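Local coordinates for nucleocapsid protein CP17 (PDB 6JJA) that forms the T=1 icosahedral capsid of extra small virus, a single-stranded RNA satellite virus of the giant freshwater prawn, and binds calcium ions, at residues I57-S62 against G74-R79; T70-S75 against T146-T151; I92-A97 against R164-Y169. All coordinates share one frame; numbering follows the deposited sequence.

Contact 1: I57-S62 against G74-R79; sequences IDIDLS and GSYRNR
Arg79, near the end of helix 73-80, reaches across to Asp58 on strand 52-59 and takes hold of a single carboxylate oxygen. The grip is side-on and uses two nitrogens: NE and NH2 of Arg79 both donate to Asp58 OD1, each over 2.6 Å, as a salt bridge. The two groups are not coplanar, for the carboxylate and guanidinium planes stand 81° apart. OD1 lies close to the guanidinium plane, yet NE meets it from above the carboxylate plane, whereas NH2 approaches nearly along the C-O axis. A further bond modelled from NE to Asp58 O is implausibly short and remains doubtful. Ile57 supplies an apolar lid on the same group: its CB sits 3.8 Å above one face of the Arg79 guanidinium, over the centre. The two side chains slide past each other in opposite directions, so that Ile57 CD1 reaches back to Arg79 CG at 3.8 Å. The arginine can lie this way because its chain bends at chi2 (57°).

Deeper in, Ile59 packs against Tyr76, one helical turn before Arg79, and Ile59 CD1 lies 3.9 Å from Tyr76 CE2. This is an off-centre CH-pi contact. Around this layer, Tyr76 also touches Leu71, Ala165 and Val95, which places the ring in the interior of the jelly roll. The backbone of Ile57 is held by Ala165 on the adjoining strand, while Asp58 packs through its CB on Arg164 and also meets Val118 of a neighbouring subunit.

The contact thus fastens a helix to a strand through an apolar layer with a charged pair at its margin. Two N-H groups of Arg79 on one oxygen probably favour the ionised form of the Asp58 carboxylate.

Contact 2: T70-S75 against T146-T151; sequences TLTVGS and TGTLNT
Leu71 meets both Leu149 and Asn150 at a classic beta bulge, where strand 68-72 pairs antiparallel with strand 148-154 in the CHEF sheet of the jelly roll. Leu71 N donates to Asn150 O over 2.8 Å, completing one side of the hydrogen-bonded pair. On the other side, Leu71 O accepts from two successive amides, Leu149 N at 3.0 Å and Asn150 N at 3.3 Å. The extra residue shifts the register by one, and beyond it Thr72 stands opposite Thr148.

Inserted at the bulge, Leu149 turns its side chain toward the start of helix 73-80. Its CB lies 3.8 Å from Leu71 O, just past the shared carbonyl. Next, CG approaches Val73 CG2, and the same methyl is met by both ends of the fork, CD1 at 3.8 Å and CD2 at 3.5 Å. The two side chains cross at about a right angle, and the valine methyl lies against the leucine branch point. Val73 CG2 is available there because it takes the place beside its own backbone N, anti to the carbonyl carbon. The same Leu149 CD1 also touches Tyr76 and Ile92, while the amide of Asn150 bonds through ND2 to Tyr133.

Thr72 occupies the N-cap position of the helix, and its OG1 shares a hydrogen bond with Ser75 OG. Gly147 has backbone angles that call for glycine. Its carbonyl faces the helix start, and Val73 N donates to Gly147 O over 3.1 Å; the nitrogen lies almost in line with the carbonyl bond, although the N-H itself is bent away from the oxygen (145°).

Contact 3: I92-A97 against R164-Y169; sequences IEKVAA and RALVTY
Ala96 and Arg164 form an antiparallel hydrogen-bonded pair in the BIDG sheet of the jelly roll, where strand 162-171 runs beside strand 88-98. This end of the contact is regular and tight. Ala96 N donates to Arg164 O over 2.8 Å, and Arg164 N returns the bond to Ala96 O with an N-H...O angle of 176°. Next to it, Val95 faces Ala165 as a non-hydrogen-bonded pair. Their small side chains, together with Ile92 and Val167, lie on the face packed against the interior, where Tyr76 of helix 73-80 touches Ile92. Ile92 CG1 and Val167 CG1 touch only lightly, 4.3 Å apart.

Toward Lys94 the pairing slackens. Leu166 N reaches Lys94 O over 3.2 Å; the bond is long and bent (146°), and its donor sits above the carbonyl plane. The side chains of Lys94 and Leu166, both partly exposed, run side by side in the same direction on the face away from Tyr76; Lys94 CD passes Leu166 CD2 at 4.2 Å. The lysine stays extended beyond CG and carries its NZ away from the strand pair, to a weak hydrogen bond with Met22 O of a neighbouring subunit. This face therefore belongs partly to the interface between subunits.

At Glu93 the chain turns a corner, and the modelled approach of the glutamate side chain to Thr168 is too close to be trusted. The backbone at the corner is well placed nonetheless: Glu93 N donates to Leu166 O over 2.9 Å, almost in line with the carbonyl bond.

From the N terminus, strand 52-59 leads through strand 68-72 into helix 73-80, and contact 1 closes this short loop by setting the helix against the strand. Contact 2 opens where contact 1 ends, sharing Gly74 and Ser75 with it, and closes a much longer loop at strand 148-154. Contact 3 begins at strand 88-98 inside that loop but closes beyond it at strand 162-171, so contacts 2 and 3 cross, while contact 1 precedes contact 3. Contact 2 belongs to one sheet of the jelly roll and contact 3 to the other; Tyr76 of contact 1 lies between them and touches both.

Contact 1: I57-S62 against G74-R79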
ATOM      1  N   ILE A  57      45.480 -48.320 -15.491  1.00 30.46           N
ATOM      2  CA  ILE A  57      46.046 -49.642 -15.666  1.00 30.46           C
ATOM      3  C   ILE A  57      46.920 -49.955 -14.458  1.00 30.46           C
ATOM      4  O   ILE A  57      47.240 -49.086 -13.650  1.00 30.46           O
ATOM      5  CB  ILE A  57      46.841 -49.768 -16.975  1.00 30.46           C
ATOM      6  CG1 ILE A  57      48.033 -48.830 -16.987  1.00 30.46           C
ATOM      7  CG2 ILE A  57      45.971 -49.429 -18.116  1.00 30.46           C
ATOM      8  CD1 ILE A  57      49.013 -49.132 -18.043  1.00 30.46           C
ATOM      9  N   ASP A  58      47.298 -51.223 -14.347  1.00 35.02           N
ATOM     10  CA  ASP A  58      48.171 -51.705 -13.292  1.00 35.02           C
ATOM     11  C   ASP A  58      49.346 -52.425 -13.926  1.00 35.02           C
ATOM     12  O   ASP A  58      49.165 -53.198 -14.869  1.00 35.02           O
ATOM     13  CB  ASP A  58      47.427 -52.638 -12.342  1.00 35.02           C
ATOM     14  CG  ASP A  58      47.119 -53.984 -12.959  1.00 35.02           C
ATOM     15  OD1 ASP A  58      46.713 -54.017 -14.138  1.00 35.02           O
ATOM     16  OD2 ASP A  58      47.280 -55.010 -12.268  1.00 35.02           O
ATOM     17  N   ILE A  59      50.540 -52.175 -13.409  1.00 36.70           N
ATOM     18  CA  ILE A  59      51.773 -52.687 -13.985  1.00 36.70           C
ATOM     19  C   ILE A  59      52.429 -53.639 -12.995  1.00 36.70           C
ATOM     20  O   ILE A  59      52.438 -53.384 -11.785  1.00 36.70           O
ATOM     21  CB  ILE A  59      52.698 -51.520 -14.371  1.00 36.70           C
ATOM     22  CG1 ILE A  59      51.930 -50.555 -15.273  1.00 36.70           C
ATOM     23  CG2 ILE A  59      53.903 -52.014 -15.104  1.00 36.70           C
ATOM     24  CD1 ILE A  59      52.522 -49.222 -15.407  1.00 36.70           C
ATOM     25  N   ASP A  60      52.986 -54.736 -13.518  1.00 44.74           N
ATOM     26  CA  ASP A  60      53.369 -55.871 -12.684  1.00 44.74           C
ATOM     27  C   ASP A  60      54.569 -55.553 -11.803  1.00 44.74           C
ATOM     28  O   ASP A  60      54.532 -55.775 -10.589  1.00 44.74           O
ATOM     29  CB  ASP A  60      53.672 -57.095 -13.558  1.00 44.74           C
ATOM     30  CG  ASP A  60      54.747 -56.827 -14.594  1.00 44.74           C
ATOM     31  OD1 ASP A  60      55.380 -55.753 -14.531  1.00 44.74           O
ATOM     32  OD2 ASP A  60      54.959 -57.687 -15.469  1.00 44.74           O
ATOM     33  N   LEU A  61      55.648 -55.049 -12.397  1.00 43.54           N
ATOM     34  CA  LEU A  61      56.856 -54.692 -11.662  1.00 43.54           C
ATOM     35  C   LEU A  61      57.472 -55.914 -10.975  1.00 43.54           C
ATOM     36  O   LEU A  61      57.413 -56.086  -9.762  1.00 43.54           O
ATOM     37  CB  LEU A  61      56.555 -53.592 -10.639  1.00 43.54           C
ATOM     38  CG  LEU A  61      56.487 -52.157 -11.141  1.00 43.54           C
ATOM     39  CD1 LEU A  61      56.506 -51.254  -9.963  1.00 43.54           C
ATOM     40  CD2 LEU A  61      57.615 -51.834 -12.072  1.00 43.54           C
ATOM     41  N   SER A  62      58.046 -56.784 -11.800  1.00 50.96           N
ATOM     42  CA  SER A  62      58.796 -57.913 -11.266  1.00 50.96           C
ATOM     43  C   SER A  62      59.839 -57.427 -10.265  1.00 50.96           C
ATOM     44  O   SER A  62      60.460 -56.378 -10.441  1.00 50.96           O
ATOM     45  CB  SER A  62      59.471 -58.688 -12.399  1.00 50.96           C
ATOM     46  OG  SER A  62      58.516 -59.269 -13.267  1.00 50.96           O
ATOM     47  N   GLY A  74      58.015 -50.086 -23.259  1.00 34.22           N
ATOM     48  CA  GLY A  74      57.623 -51.472 -23.406  1.00 34.22           C
ATOM     49  C   GLY A  74      56.749 -51.969 -22.275  1.00 34.22           C
ATOM     50  O   GLY A  74      55.857 -52.784 -22.494  1.00 34.22           O
ATOM     51  N   SER A  75      56.982 -51.483 -21.062  1.00 34.34           N
ATOM     52  CA  SER A  75      56.179 -51.892 -19.918  1.00 34.34           C
ATOM     53  C   SER A  75      54.722 -51.493 -20.098  1.00 34.34           C
ATOM     54  O   SER A  75      53.819 -52.341 -20.082  1.00 34.34           O
ATOM     55  CB  SER A  75      56.745 -51.270 -18.646  1.00 34.34           C
ATOM     56  OG  SER A  75      58.023 -51.789 -18.344  1.00 34.34           O
ATOM     57  N   TYR A  76      54.473 -50.193 -20.238  1.00 32.65           N
ATOM     58  CA  TYR A  76      53.122 -49.712 -20.465  1.00 32.65           C
ATOM     59  C   TYR A  76      52.500 -50.368 -21.685  1.00 32.65           C
ATOM     60  O   TYR A  76      51.312 -50.691 -21.685  1.00 32.65           O
ATOM     61  CB  TYR A  76      53.121 -48.204 -20.646  1.00 32.65           C
ATOM     62  CG  TYR A  76      53.590 -47.378 -19.479  1.00 32.65           C
ATOM     63  CD1 TYR A  76      54.928 -47.114 -19.290  1.00 32.65           C
ATOM     64  CD2 TYR A  76      52.692 -46.818 -18.598  1.00 32.65           C
ATOM     65  CE1 TYR A  76      55.358 -46.344 -18.245  1.00 32.65           C
ATOM     66  CE2 TYR A  76      53.114 -46.046 -17.552  1.00 32.65           C
ATOM     67  CZ  TYR A  76      54.447 -45.814 -17.381  1.00 32.65           C
ATOM     68  OH  TYR A  76      54.883 -45.041 -16.337  1.00 32.65           O
ATOM     69  N   ARG A  77      53.283 -50.561 -22.741  1.00 33.48           N
ATOM     70  CA  ARG A  77      52.749 -51.149 -23.960  1.00 33.48           C
ATOM     71  C   ARG A  77      52.300 -52.586 -23.739  1.00 33.48           C
ATOM     72  O   ARG A  77      51.196 -52.963 -24.144  1.00 33.48           O
ATOM     73  CB  ARG A  77      53.793 -51.083 -25.059  1.00 33.48           C
ATOM     74  CG  ARG A  77      53.221 -50.968 -26.436  1.00 33.48           C
ATOM     75  CD  ARG A  77      54.293 -50.880 -27.464  1.00 33.48           C
ATOM     76  NE  ARG A  77      54.858 -49.546 -27.554  1.00 33.48           N
ATOM     77  CZ  ARG A  77      56.153 -49.273 -27.571  1.00 33.48           C
ATOM     78  NH1 ARG A  77      57.061 -50.228 -27.508  1.00 33.48           N
ATOM     79  NH2 ARG A  77      56.542 -48.022 -27.657  1.00 33.48           N
ATOM     80  N   ASN A  78      53.144 -53.405 -23.118  1.00 34.98           N
ATOM     81  CA  ASN A  78      52.785 -54.789 -22.852  1.00 34.98           C
ATOM     82  C   ASN A  78      51.609 -54.890 -21.897  1.00 34.98           C
ATOM     83  O   ASN A  78      50.818 -55.831 -21.993  1.00 34.98           O
ATOM     84  CB  ASN A  78      53.988 -55.535 -22.295  1.00 34.98           C
ATOM     85  CG  ASN A  78      55.015 -55.851 -23.353  1.00 34.98           C
ATOM     86  OD1 ASN A  78      55.946 -55.082 -23.582  1.00 34.98           O
ATOM     87  ND2 ASN A  78      54.850 -56.991 -24.010  1.00 34.98           N
ATOM     88  N   ARG A  79      51.479 -53.943 -20.971  1.00 33.18           N
ATOM     89  CA  ARG A  79      50.327 -53.953 -20.079  1.00 33.18           C
ATOM     90  C   ARG A  79      49.075 -53.436 -20.777  1.00 33.18           C
ATOM     91  O   ARG A  79      47.958 -53.701 -20.326  1.00 33.18           O
ATOM     92  CB  ARG A  79      50.627 -53.129 -18.835  1.00 33.18           C
ATOM     93  CG  ARG A  79      49.456 -52.896 -17.916  1.00 33.18           C
ATOM     94  CD  ARG A  79      48.813 -54.167 -17.425  1.00 33.18           C
ATOM     95  NE  ARG A  79      47.644 -53.880 -16.611  1.00 33.18           N
ATOM     96  CZ  ARG A  79      46.448 -53.581 -17.098  1.00 33.18           C
ATOM     97  NH1 ARG A  79      46.256 -53.529 -18.406  1.00 33.18           N
ATOM     98  NH2 ARG A  79      45.442 -53.331 -16.277  1.00 33.18           N
TER

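Contact 2: T70-S75 against T146-T151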
ATOM      1  N   THR A  70      62.293 -49.670 -13.032  1.00 39.47           N
ATOM      2  CA  THR A  70      62.288 -48.796 -14.193  1.00 39.47           C
ATOM      3  C   THR A  70      61.048 -49.061 -15.036  1.00 39.47           C
ATOM      4  O   THR A  70      60.765 -50.211 -15.389  1.00 39.47           O
ATOM      5  CB  THR A  70      63.550 -49.018 -15.011  1.00 39.47           C
ATOM      6  OG1 THR A  70      64.699 -48.725 -14.211  1.00 39.47           O
ATOM      7  CG2 THR A  70      63.550 -48.143 -16.192  1.00 39.47           C
ATOM      8  N   LEU A  71      60.313 -48.000 -15.355  1.00 36.59           N
ATOM      9  CA  LEU A  71      59.132 -48.080 -16.205  1.00 36.59           C
ATOM     10  C   LEU A  71      59.521 -47.617 -17.599  1.00 36.59           C
ATOM     11  O   LEU A  71      59.690 -46.423 -17.841  1.00 36.59           O
ATOM     12  CB  LEU A  71      57.992 -47.231 -15.663  1.00 36.59           C
ATOM     13  CG  LEU A  71      57.002 -47.835 -14.670  1.00 36.59           C
ATOM     14  CD1 LEU A  71      56.336 -49.059 -15.239  1.00 36.59           C
ATOM     15  CD2 LEU A  71      57.680 -48.164 -13.392  1.00 36.59           C
ATOM     16  N   THR A  72      59.655 -48.565 -18.513  1.00 35.40           N
ATOM     17  CA  THR A  72      59.933 -48.257 -19.898  1.00 35.40           C
ATOM     18  C   THR A  72      58.629 -48.114 -20.670  1.00 35.40           C
ATOM     19  O   THR A  72      57.536 -48.284 -20.138  1.00 35.40           O
ATOM     20  CB  THR A  72      60.816 -49.336 -20.508  1.00 35.40           C
ATOM     21  OG1 THR A  72      60.246 -50.623 -20.265  1.00 35.40           O
ATOM     22  CG2 THR A  72      62.186 -49.284 -19.917  1.00 35.40           C
ATOM     23  N   VAL A  73      58.754 -47.777 -21.952  1.00 34.00           N
ATOM     24  CA  VAL A  73      57.588 -47.733 -22.818  1.00 34.00           C
ATOM     25  C   VAL A  73      57.097 -49.138 -23.111  1.00 34.00           C
ATOM     26  O   VAL A  73      55.888 -49.371 -23.216  1.00 34.00           O
ATOM     27  CB  VAL A  73      57.926 -46.969 -24.105  1.00 34.00           C
ATOM     28  CG1 VAL A  73      56.699 -46.676 -24.880  1.00 34.00           C
ATOM     29  CG2 VAL A  73      58.592 -45.695 -23.773  1.00 34.00           C
ATOM     30  N   GLY A  74      58.015 -50.086 -23.259  1.00 34.22           N
ATOM     31  CA  GLY A  74      57.623 -51.472 -23.406  1.00 34.22           C
ATOM     32  C   GLY A  74      56.749 -51.969 -22.275  1.00 34.22           C
ATOM     33  O   GLY A  74      55.857 -52.784 -22.494  1.00 34.22           O
ATOM     34  N   SER A  75      56.982 -51.483 -21.062  1.00 34.34           N
ATOM     35  CA  SER A  75      56.179 -51.892 -19.918  1.00 34.34           C
ATOM     36  C   SER A  75      54.722 -51.493 -20.098  1.00 34.34           C
ATOM     37  O   SER A  75      53.819 -52.341 -20.082  1.00 34.34           O
ATOM     38  CB  SER A  75      56.745 -51.270 -18.646  1.00 34.34           C
ATOM     39  OG  SER A  75      58.023 -51.789 -18.344  1.00 34.34           O
ATOM     40  N   THR A 146      60.736 -46.208 -27.763  1.00 38.31           N
ATOM     41  CA  THR A 146      61.251 -46.918 -26.612  1.00 38.31           C
ATOM     42  C   THR A 146      61.876 -45.900 -25.678  1.00 38.31           C
ATOM     43  O   THR A 146      61.732 -44.688 -25.856  1.00 38.31           O
ATOM     44  CB  THR A 146      62.264 -47.991 -27.007  1.00 38.31           C
ATOM     45  OG1 THR A 146      62.609 -48.758 -25.848  1.00 38.31           O
ATOM     46  CG2 THR A 146      63.504 -47.357 -27.579  1.00 38.31           C
ATOM     47  N   GLY A 147      62.567 -46.401 -24.672  1.00 37.70           N
ATOM     48  CA  GLY A 147      63.216 -45.561 -23.692  1.00 37.70           C
ATOM     49  C   GLY A 147      62.526 -45.625 -22.344  1.00 37.70           C
ATOM     50  O   GLY A 147      61.431 -46.163 -22.185  1.00 37.70           O
ATOM     51  N   THR A 148      63.208 -45.051 -21.366  1.00 36.99           N
ATOM     52  CA  THR A 148      62.697 -45.013 -20.011  1.00 36.99           C
ATOM     53  C   THR A 148      61.850 -43.767 -19.818  1.00 36.99           C
ATOM     54  O   THR A 148      62.228 -42.677 -20.251  1.00 36.99           O
ATOM     55  CB  THR A 148      63.846 -45.044 -19.015  1.00 36.99           C
ATOM     56  OG1 THR A 148      64.719 -46.128 -19.324  1.00 36.99           O
ATOM     57  CG2 THR A 148      63.336 -45.237 -17.649  1.00 36.99           C
ATOM     58  N   LEU A 149      60.694 -43.940 -19.185  1.00 34.69           N
ATOM     59  CA  LEU A 149      59.765 -42.851 -18.946  1.00 34.69           C
ATOM     60  C   LEU A 149      59.749 -42.446 -17.481  1.00 34.69           C
ATOM     61  O   LEU A 149      59.969 -41.278 -17.146  1.00 34.69           O
ATOM     62  CB  LEU A 149      58.363 -43.262 -19.377  1.00 34.69           C
ATOM     63  CG  LEU A 149      58.163 -43.776 -20.780  1.00 34.69           C
ATOM     64  CD1 LEU A 149      56.720 -44.126 -20.922  1.00 34.69           C
ATOM     65  CD2 LEU A 149      58.581 -42.762 -21.791  1.00 34.69           C
ATOM     66  N   ASN A 150      59.484 -43.402 -16.609  1.00 34.41           N
ATOM     67  CA  ASN A 150      59.390 -43.170 -15.185  1.00 34.41           C
ATOM     68  C   ASN A 150      60.284 -44.159 -14.468  1.00 34.41           C
ATOM     69  O   ASN A 150      60.540 -45.261 -14.957  1.00 34.41           O
ATOM     70  CB  ASN A 150      57.965 -43.302 -14.673  1.00 34.41           C
ATOM     71  CG  ASN A 150      57.009 -42.391 -15.376  1.00 34.41           C
ATOM     72  OD1 ASN A 150      56.475 -42.719 -16.431  1.00 34.41           O
ATOM     73  ND2 ASN A 150      56.778 -41.233 -14.791  1.00 34.41           N
ATOM     74  N   THR A 151      60.763 -43.750 -13.313  1.00 38.21           N
ATOM     75  CA  THR A 151      61.642 -44.570 -12.503  1.00 38.21           C
ATOM     76  C   THR A 151      61.187 -44.506 -11.061  1.00 38.21           C
ATOM     77  O   THR A 151      60.970 -43.422 -10.513  1.00 38.21           O
ATOM     78  CB  THR A 151      63.087 -44.115 -12.631  1.00 38.21           C
ATOM     79  OG1 THR A 151      63.443 -44.069 -14.015  1.00 38.21           O
ATOM     80  CG2 THR A 151      63.997 -45.056 -11.925  1.00 38.21           C
TER

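Contact 3: I92-A97 against R164-Y169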
ATOM      1  N   ILE A  92      50.284 -40.793 -21.728  1.00 29.31           N
ATOM      2  CA  ILE A  92      50.153 -40.905 -20.286  1.00 29.31           C
ATOM      3  C   ILE A  92      49.741 -39.560 -19.719  1.00 29.31           C
ATOM      4  O   ILE A  92      50.369 -38.539 -20.015  1.00 29.31           O
ATOM      5  CB  ILE A  92      51.452 -41.394 -19.632  1.00 29.31           C
ATOM      6  CG1 ILE A  92      52.012 -42.591 -20.378  1.00 29.31           C
ATOM      7  CG2 ILE A  92      51.202 -41.798 -18.236  1.00 29.31           C
ATOM      8  CD1 ILE A  92      53.301 -42.972 -19.897  1.00 29.31           C
ATOM      9  N   GLU A  93      48.698 -39.568 -18.903  1.00 28.60           N
ATOM     10  CA  GLU A  93      48.192 -38.378 -18.247  1.00 28.60           C
ATOM     11  C   GLU A  93      48.593 -38.301 -16.785  1.00 28.60           C
ATOM     12  O   GLU A  93      48.672 -37.207 -16.228  1.00 28.60           O
ATOM     13  CB  GLU A  93      46.669 -38.321 -18.352  1.00 28.60           C
ATOM     14  CG  GLU A  93      46.131 -38.121 -19.740  1.00 28.60           C
ATOM     15  CD  GLU A  93      45.963 -39.401 -20.507  1.00 28.60           C
ATOM     16  OE1 GLU A  93      46.183 -40.476 -19.924  1.00 28.60           O
ATOM     17  OE2 GLU A  93      45.611 -39.331 -21.700  1.00 28.60           O
ATOM     18  N   LYS A  94      48.826 -39.442 -16.149  1.00 27.64           N
ATOM     19  CA  LYS A  94      49.200 -39.506 -14.750  1.00 27.64           C
ATOM     20  C   LYS A  94      49.934 -40.799 -14.470  1.00 27.64           C
ATOM     21  O   LYS A  94      49.764 -41.796 -15.169  1.00 27.64           O
ATOM     22  CB  LYS A  94      48.015 -39.451 -13.812  1.00 27.64           C
ATOM     23  CG  LYS A  94      47.146 -38.272 -13.928  1.00 27.64           C
ATOM     24  CD  LYS A  94      46.003 -38.416 -13.022  1.00 27.64           C
ATOM     25  CE  LYS A  94      45.231 -37.158 -12.911  1.00 27.64           C
ATOM     26  NZ  LYS A  94      44.116 -37.276 -11.960  1.00 27.64           N
ATOM     27  N   VAL A  95      50.735 -40.770 -13.414  1.00 29.92           N
ATOM     28  CA  VAL A  95      51.407 -41.938 -12.879  1.00 29.92           C
ATOM     29  C   VAL A  95      51.432 -41.792 -11.374  1.00 29.92           C
ATOM     30  O   VAL A  95      51.969 -40.811 -10.854  1.00 29.92           O
ATOM     31  CB  VAL A  95      52.828 -42.107 -13.420  1.00 29.92           C
ATOM     32  CG1 VAL A  95      53.379 -43.423 -13.004  1.00 29.92           C
ATOM     33  CG2 VAL A  95      52.829 -42.016 -14.888  1.00 29.92           C
ATOM     34  N   ALA A  96      50.838 -42.747 -10.680  1.00 31.25           N
ATOM     35  CA  ALA A  96      50.924 -42.838  -9.237  1.00 31.25           C
ATOM     36  C   ALA A  96      51.627 -44.128  -8.863  1.00 31.25           C
ATOM     37  O   ALA A  96      51.258 -45.201  -9.343  1.00 31.25           O
ATOM     38  CB  ALA A  96      49.547 -42.786  -8.595  1.00 31.25           C
ATOM     39  N   ALA A  97      52.643 -44.017  -8.024  1.00 34.07           N
ATOM     40  CA  ALA A  97      53.324 -45.165  -7.462  1.00 34.07           C
ATOM     41  C   ALA A  97      52.970 -45.257  -5.993  1.00 34.07           C
ATOM     42  O   ALA A  97      53.070 -44.270  -5.259  1.00 34.07           O
ATOM     43  CB  ALA A  97      54.833 -45.069  -7.633  1.00 34.07           C
ATOM     44  N   ARG A 164      49.975 -47.218 -10.755  1.00 31.63           N
ATOM     45  CA  ARG A 164      48.746 -46.934 -11.473  1.00 31.63           C
ATOM     46  C   ARG A 164      49.030 -45.818 -12.459  1.00 31.63           C
ATOM     47  O   ARG A 164      49.759 -44.877 -12.141  1.00 31.63           O
ATOM     48  CB  ARG A 164      47.626 -46.528 -10.521  1.00 31.63           C
ATOM     49  CG  ARG A 164      47.162 -47.604  -9.611  1.00 31.63           C
ATOM     50  CD  ARG A 164      46.119 -48.446 -10.263  1.00 31.63           C
ATOM     51  NE  ARG A 164      45.568 -49.463  -9.385  1.00 31.63           N
ATOM     52  CZ  ARG A 164      46.175 -50.599  -9.087  1.00 31.63           C
ATOM     53  NH1 ARG A 164      47.364 -50.863  -9.579  1.00 31.63           N
ATOM     54  NH2 ARG A 164      45.588 -51.467  -8.290  1.00 31.63           N
ATOM     55  N   ALA A 165      48.462 -45.924 -13.651  1.00 28.51           N
ATOM     56  CA  ALA A 165      48.721 -44.978 -14.716  1.00 28.51           C
ATOM     57  C   ALA A 165      47.467 -44.775 -15.535  1.00 28.51           C
ATOM     58  O   ALA A 165      46.819 -45.743 -15.936  1.00 28.51           O
ATOM     59  CB  ALA A 165      49.853 -45.456 -15.602  1.00 28.51           C
ATOM     60  N   LEU A 166      47.134 -43.517 -15.782  1.00 26.74           N
ATOM     61  CA  LEU A 166      46.021 -43.150 -16.640  1.00 26.74           C
ATOM     62  C   LEU A 166      46.567 -42.939 -18.039  1.00 26.74           C
ATOM     63  O   LEU A 166      47.341 -42.016 -18.284  1.00 26.74           O
ATOM     64  CB  LEU A 166      45.337 -41.908 -16.105  1.00 26.74           C
ATOM     65  CG  LEU A 166      44.109 -41.355 -16.782  1.00 26.74           C
ATOM     66  CD1 LEU A 166      42.940 -42.215 -16.554  1.00 26.74           C
ATOM     67  CD2 LEU A 166      43.875 -40.026 -16.209  1.00 26.74           C
ATOM     68  N   VAL A 167      46.172 -43.808 -18.954  1.00 28.18           N
ATOM     69  CA  VAL A 167      46.654 -43.789 -20.317  1.00 28.18           C
ATOM     70  C   VAL A 167      45.480 -43.555 -21.249  1.00 28.18           C
ATOM     71  O   VAL A 167      44.327 -43.822 -20.904  1.00 28.18           O
ATOM     72  CB  VAL A 167      47.382 -45.098 -20.660  1.00 28.18           C
ATOM     73  CG1 VAL A 167      48.646 -45.196 -19.875  1.00 28.18           C
ATOM     74  CG2 VAL A 167      46.488 -46.258 -20.391  1.00 28.18           C
ATOM     75  N   THR A 168      45.782 -43.047 -22.429  1.00 28.78           N
ATOM     76  CA  THR A 168      44.831 -42.935 -23.521  1.00 28.78           C
ATOM     77  C   THR A 168      45.413 -43.765 -24.650  1.00 28.78           C
ATOM     78  O   THR A 168      46.277 -43.297 -25.391  1.00 28.78           O
ATOM     79  CB  THR A 168      44.621 -41.485 -23.936  1.00 28.78           C
ATOM     80  OG1 THR A 168      44.614 -40.646 -22.778  1.00 28.78           O
ATOM     81  CG2 THR A 168      43.321 -41.307 -24.661  1.00 28.78           C
ATOM     82  N   TYR A 169      44.951 -44.998 -24.773  1.00 28.77           N
ATOM     83  CA  TYR A 169      45.468 -45.922 -25.759  1.00 28.77           C
ATOM     84  C   TYR A 169      44.513 -46.017 -26.935  1.00 28.77           C
ATOM     85  O   TYR A 169      43.328 -45.694 -26.834  1.00 28.77           O
ATOM     86  CB  TYR A 169      45.721 -47.307 -25.152  1.00 28.77           C
ATOM     87  CG  TYR A 169      44.503 -48.049 -24.682  1.00 28.77           C
ATOM     88  CD1 TYR A 169      43.894 -47.726 -23.489  1.00 28.77           C
ATOM     89  CD2 TYR A 169      43.981 -49.088 -25.417  1.00 28.77           C
ATOM     90  CE1 TYR A 169      42.797 -48.393 -23.061  1.00 28.77           C
ATOM     91  CE2 TYR A 169      42.882 -49.761 -24.993  1.00 28.77           C
ATOM     92  CZ  TYR A 169      42.291 -49.415 -23.817  1.00 28.77           C
ATOM     93  OH  TYR A 169      41.182 -50.107 -23.400  1.00 28.77           O
TER